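Cellulose biosynthesis protein BcsG (Salmonella typhimurium LT2, PDB 5OLT) is required for cellulose biosynthesis; this extramembrane part is a zinc-binding domain of the alkaline phosphatase family. Local coordinates at residues 178-188 with 217-226. Numbering follows the deposited sequence.
Sequences TALLSFDGSPV and LPLHDGNHFP
The rings of Phe-183 and His-220 form an offset stack, centroids 3.7 Å apart and planes 14° from parallel. His-220 lies over one face of the phenyl ring, with its ND1 3.2 Å from CD1 of Phe-183, while OD1 of Asn-223 sits at the edge of that ring near its plane. Leu-217 CD2 touches CE1 of Phe-183 obliquely. His-220 ND1 donates in the plane of its ring to the carbonyl O of Asp-221, 2.7 Å away and on a lone pair; this fixes the ring's rotation, and NE2 hydrogen-bonds a bound citric acid, probably from the crystallisation liquor. Over one face of the His-224 ring lies the carbonyl O of Leu-181, and Gly-222 O meets its edge in plane through a weak bond to ND1. With CG wedged between backbone N and carbonyl carbon (chi1 52°), that imidazole folds back over strand 178-181, NE2 against Leu-181 CB.

Beneath it, Leu-181 and His-224 form a single antiparallel hydrogen-bonded pair: Leu-181 N donates to His-224 O at 2.8 Å and His-224 N to Leu-181 O at 2.9 Å. The buried amide of Asn-223 works in both directions: OD1 accepts from Phe-183 N in the carbonyl plane at 3.2 Å, and ND2 donates to Pro-218 O at 3.0 Å, from above that carbonyl's plane. Leu-180 crosses Pro-218 at about a right angle and sets CD1 against its CB, 3.7 Å away, and packs CD2 against CD1 of the Phe-225 ring.

The contact thus joins the bulged hairpin of 178-181 and 187-189 to the loop leaving strand 210-216 of the central sheet, with His-220 near the zinc ion. Phe-153 packs edge-to-face on Phe-183, and Arg-237 of helix 234-255 hydrogen-bonds the carbonyls of Pro-218 and His-220.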
loop_
_atom_site.group_PDB
_atom_site.type_symbol
_atom_site.label_atom_id
_atom_site.label_comp_id
_atom_site.label_asym_id
_atom_site.label_seq_id
_atom_site.Cartn_x
_atom_site.Cartn_y
_atom_site.Cartn_z
ATOM N N THR A 178 -22.493 0.096 12.806
ATOM C CA THR A 178 -21.849 1.363 12.494
ATOM C C THR A 178 -20.905 1.743 13.632
ATOM O O THR A 178 -21.292 1.770 14.824
ATOM C CB THR A 178 -22.933 2.428 12.317
ATOM O OG1 THR A 178 -23.650 2.125 11.121
ATOM C CG2 THR A 178 -22.348 3.823 12.158
ATOM N N ALA A 179 -19.646 2.006 13.289
ATOM C CA ALA A 179 -18.656 2.455 14.269
ATOM C C ALA A 179 -18.581 3.979 14.376
ATOM O O ALA A 179 -18.394 4.524 15.499
ATOM C CB ALA A 179 -17.321 1.904 13.872
ATOM N N LEU A 180 -18.683 4.655 13.232
ATOM C CA LEU A 180 -18.543 6.102 13.130
ATOM C C LEU A 180 -19.519 6.602 12.086
ATOM O O LEU A 180 -19.931 5.875 11.202
ATOM C CB LEU A 180 -17.116 6.515 12.686
ATOM C CG LEU A 180 -15.980 6.135 13.658
ATOM C CD1 LEU A 180 -14.648 6.092 12.909
ATOM C CD2 LEU A 180 -15.921 7.114 14.824
ATOM N N LEU A 181 -19.847 7.884 12.177
ATOM C CA LEU A 181 -20.431 8.598 11.043
ATOM C C LEU A 181 -19.385 9.451 10.386
ATOM O O LEU A 181 -18.564 10.096 11.068
ATOM C CB LEU A 181 -21.661 9.406 11.459
ATOM C CG LEU A 181 -22.796 8.487 11.927
ATOM C CD1 LEU A 181 -23.968 9.371 12.394
ATOM C CD2 LEU A 181 -23.269 7.441 10.893
ATOM N N SER A 182 -19.402 9.445 9.054
ATOM C CA SER A 182 -18.296 9.988 8.339
ATOM C C SER A 182 -18.517 11.451 8.221
ATOM O O SER A 182 -19.587 11.978 8.552
ATOM C CB SER A 182 -18.062 9.308 6.977
ATOM O OG SER A 182 -19.098 9.643 6.089
ATOM N N PHE A 183 -17.433 12.111 7.840
ATOM C CA PHE A 183 -17.413 13.533 7.518
ATOM C C PHE A 183 -18.497 13.929 6.494
ATOM O O PHE A 183 -18.875 15.095 6.447
ATOM C CB PHE A 183 -16.010 13.895 7.007
ATOM C CG PHE A 183 -15.549 13.028 5.866
ATOM C CD1 PHE A 183 -15.013 11.740 6.107
ATOM C CD2 PHE A 183 -15.671 13.473 4.548
ATOM C CE1 PHE A 183 -14.624 10.922 5.047
ATOM C CE2 PHE A 183 -15.265 12.669 3.492
ATOM C CZ PHE A 183 -14.737 11.391 3.740
ATOM N N ASP A 184 -18.991 12.961 5.697
ATOM C CA ASP A 184 -20.128 13.194 4.762
ATOM C C ASP A 184 -21.518 12.732 5.290
ATOM O O ASP A 184 -22.507 12.826 4.583
ATOM C CB ASP A 184 -19.817 12.669 3.318
ATOM C CG ASP A 184 -20.229 11.186 3.084
ATOM O OD1 ASP A 184 -20.445 10.435 4.060
ATOM O OD2 ASP A 184 -20.350 10.761 1.896
ATOM N N GLY A 185 -21.571 12.241 6.527
ATOM C CA GLY A 185 -22.831 11.771 7.151
ATOM C C GLY A 185 -23.159 10.268 6.986
ATOM O O GLY A 185 -24.072 9.718 7.638
ATOM N N SER A 186 -22.426 9.600 6.114
ATOM C CA SER A 186 -22.689 8.209 5.862
ATOM C C SER A 186 -21.910 7.322 6.853
ATOM O O SER A 186 -21.002 7.784 7.555
ATOM C CB SER A 186 -22.389 7.830 4.409
ATOM O OG SER A 186 -21.025 7.993 4.152
ATOM N N PRO A 187 -22.295 6.052 6.939
ATOM C CA PRO A 187 -21.691 5.222 7.970
ATOM C C PRO A 187 -20.279 4.772 7.660
ATOM O O PRO A 187 -19.914 4.534 6.495
ATOM C CB PRO A 187 -22.594 3.978 8.011
ATOM C CG PRO A 187 -23.852 4.365 7.360
ATOM C CD PRO A 187 -23.479 5.405 6.337
ATOM N N VAL A 188 -19.489 4.652 8.719
ATOM C CA VAL A 188 -18.253 3.859 8.648
ATOM C C VAL A 188 -18.520 2.628 9.505
ATOM O O VAL A 188 -18.762 2.750 10.734
ATOM C CB VAL A 188 -17.032 4.641 9.154
ATOM C CG1 VAL A 188 -15.789 3.767 8.938
ATOM C CG2 VAL A 188 -16.912 5.964 8.404
ATOM N N LEU A 217 -11.937 3.639 6.009
ATOM C CA LEU A 217 -12.033 5.075 6.219
ATOM C C LEU A 217 -12.063 5.612 7.683
ATOM O O LEU A 217 -12.210 6.823 7.854
ATOM C CB LEU A 217 -13.378 5.508 5.540
ATOM C CG LEU A 217 -13.477 6.928 5.028
ATOM C CD1 LEU A 217 -12.468 7.146 3.897
ATOM C CD2 LEU A 217 -14.896 7.219 4.546
ATOM N N PRO A 218 -11.910 4.767 8.739
ATOM C CA PRO A 218 -12.197 5.354 10.060
ATOM C C PRO A 218 -11.271 6.490 10.486
ATOM O O PRO A 218 -11.680 7.319 11.305
ATOM C CB PRO A 218 -12.068 4.162 11.005
ATOM C CG PRO A 218 -11.075 3.278 10.340
ATOM C CD PRO A 218 -11.442 3.370 8.869
ATOM N N LEU A 219 -10.044 6.528 9.952
ATOM C CA LEU A 219 -9.082 7.542 10.389
ATOM C C LEU A 219 -9.227 8.840 9.606
ATOM O O LEU A 219 -8.524 9.795 9.886
ATOM C CB LEU A 219 -7.652 7.001 10.280
ATOM C CG LEU A 219 -7.448 5.685 11.028
ATOM C CD1 LEU A 219 -5.964 5.312 10.915
ATOM C CD2 LEU A 219 -7.914 5.713 12.488
ATOM N N HIS A 220 -10.149 8.896 8.626
ATOM C CA HIS A 220 -10.329 10.147 7.884
ATOM C C HIS A 220 -10.806 11.277 8.791
ATOM O O HIS A 220 -11.592 11.068 9.700
ATOM C CB HIS A 220 -11.336 9.939 6.761
ATOM C CG HIS A 220 -11.368 11.064 5.747
ATOM N ND1 HIS A 220 -11.865 12.335 6.022
ATOM C CD2 HIS A 220 -10.966 11.096 4.462
ATOM C CE1 HIS A 220 -11.801 13.076 4.932
ATOM N NE2 HIS A 220 -11.268 12.345 3.967
ATOM N N ASP A 221 -10.314 12.491 8.531
ATOM C CA ASP A 221 -10.747 13.665 9.278
ATOM C C ASP A 221 -12.291 13.818 9.247
ATOM O O ASP A 221 -12.953 13.474 8.259
ATOM C CB ASP A 221 -10.068 14.922 8.713
ATOM C CG ASP A 221 -9.979 16.043 9.738
ATOM O OD1 ASP A 221 -10.402 15.864 10.931
ATOM O OD2 ASP A 221 -9.475 17.112 9.330
ATOM N N GLY A 222 -12.844 14.305 10.347
ATOM C CA GLY A 222 -14.264 14.623 10.385
ATOM C C GLY A 222 -15.180 13.504 10.828
ATOM O O GLY A 222 -16.375 13.712 10.935
ATOM N N ASN A 223 -14.645 12.303 11.049
ATOM C CA ASN A 223 -15.466 11.183 11.506
ATOM C C ASN A 223 -15.769 11.330 12.975
ATOM O O ASN A 223 -14.927 11.754 13.772
ATOM C CB ASN A 223 -14.742 9.863 11.305
ATOM C CG ASN A 223 -14.627 9.476 9.840
ATOM O OD1 ASN A 223 -15.252 10.088 8.951
ATOM N ND2 ASN A 223 -13.818 8.469 9.573
ATOM N N HIS A 224 -16.991 10.965 13.348
ATOM C CA HIS A 224 -17.425 11.089 14.744
ATOM C C HIS A 224 -18.234 9.891 15.210
ATOM O O HIS A 224 -18.805 9.179 14.406
ATOM C CB HIS A 224 -18.222 12.368 14.934
ATOM C CG HIS A 224 -19.340 12.543 13.966
ATOM N ND1 HIS A 224 -19.156 13.078 12.703
ATOM C CD2 HIS A 224 -20.664 12.244 14.061
ATOM C CE1 HIS A 224 -20.323 13.104 12.064
ATOM N NE2 HIS A 224 -21.249 12.598 12.861
ATOM N N PHE A 225 -18.242 9.642 16.519
ATOM C CA PHE A 225 -19.143 8.625 17.061
ATOM C C PHE A 225 -20.597 9.089 16.861
ATOM O O PHE A 225 -20.855 10.292 16.885
ATOM C CB PHE A 225 -18.859 8.372 18.531
ATOM C CG PHE A 225 -17.526 7.747 18.774
ATOM C CD1 PHE A 225 -17.218 6.493 18.244
ATOM C CD2 PHE A 225 -16.553 8.423 19.516
ATOM C CE1 PHE A 225 -15.962 5.924 18.474
ATOM C CE2 PHE A 225 -15.307 7.855 19.750
ATOM C CZ PHE A 225 -15.009 6.614 19.211
ATOM N N PRO A 226 -21.530 8.145 16.602
ATOM C CA PRO A 226 -22.912 8.570 16.324
ATOM C C PRO A 226 -23.428 9.391 17.484
ATOM O O PRO A 226 -23.244 9.038 18.641
ATOM C CB PRO A 226 -23.658 7.241 16.202
ATOM C CG PRO A 226 -22.614 6.286 15.685
ATOM C CD PRO A 226 -21.334 6.694 16.373
#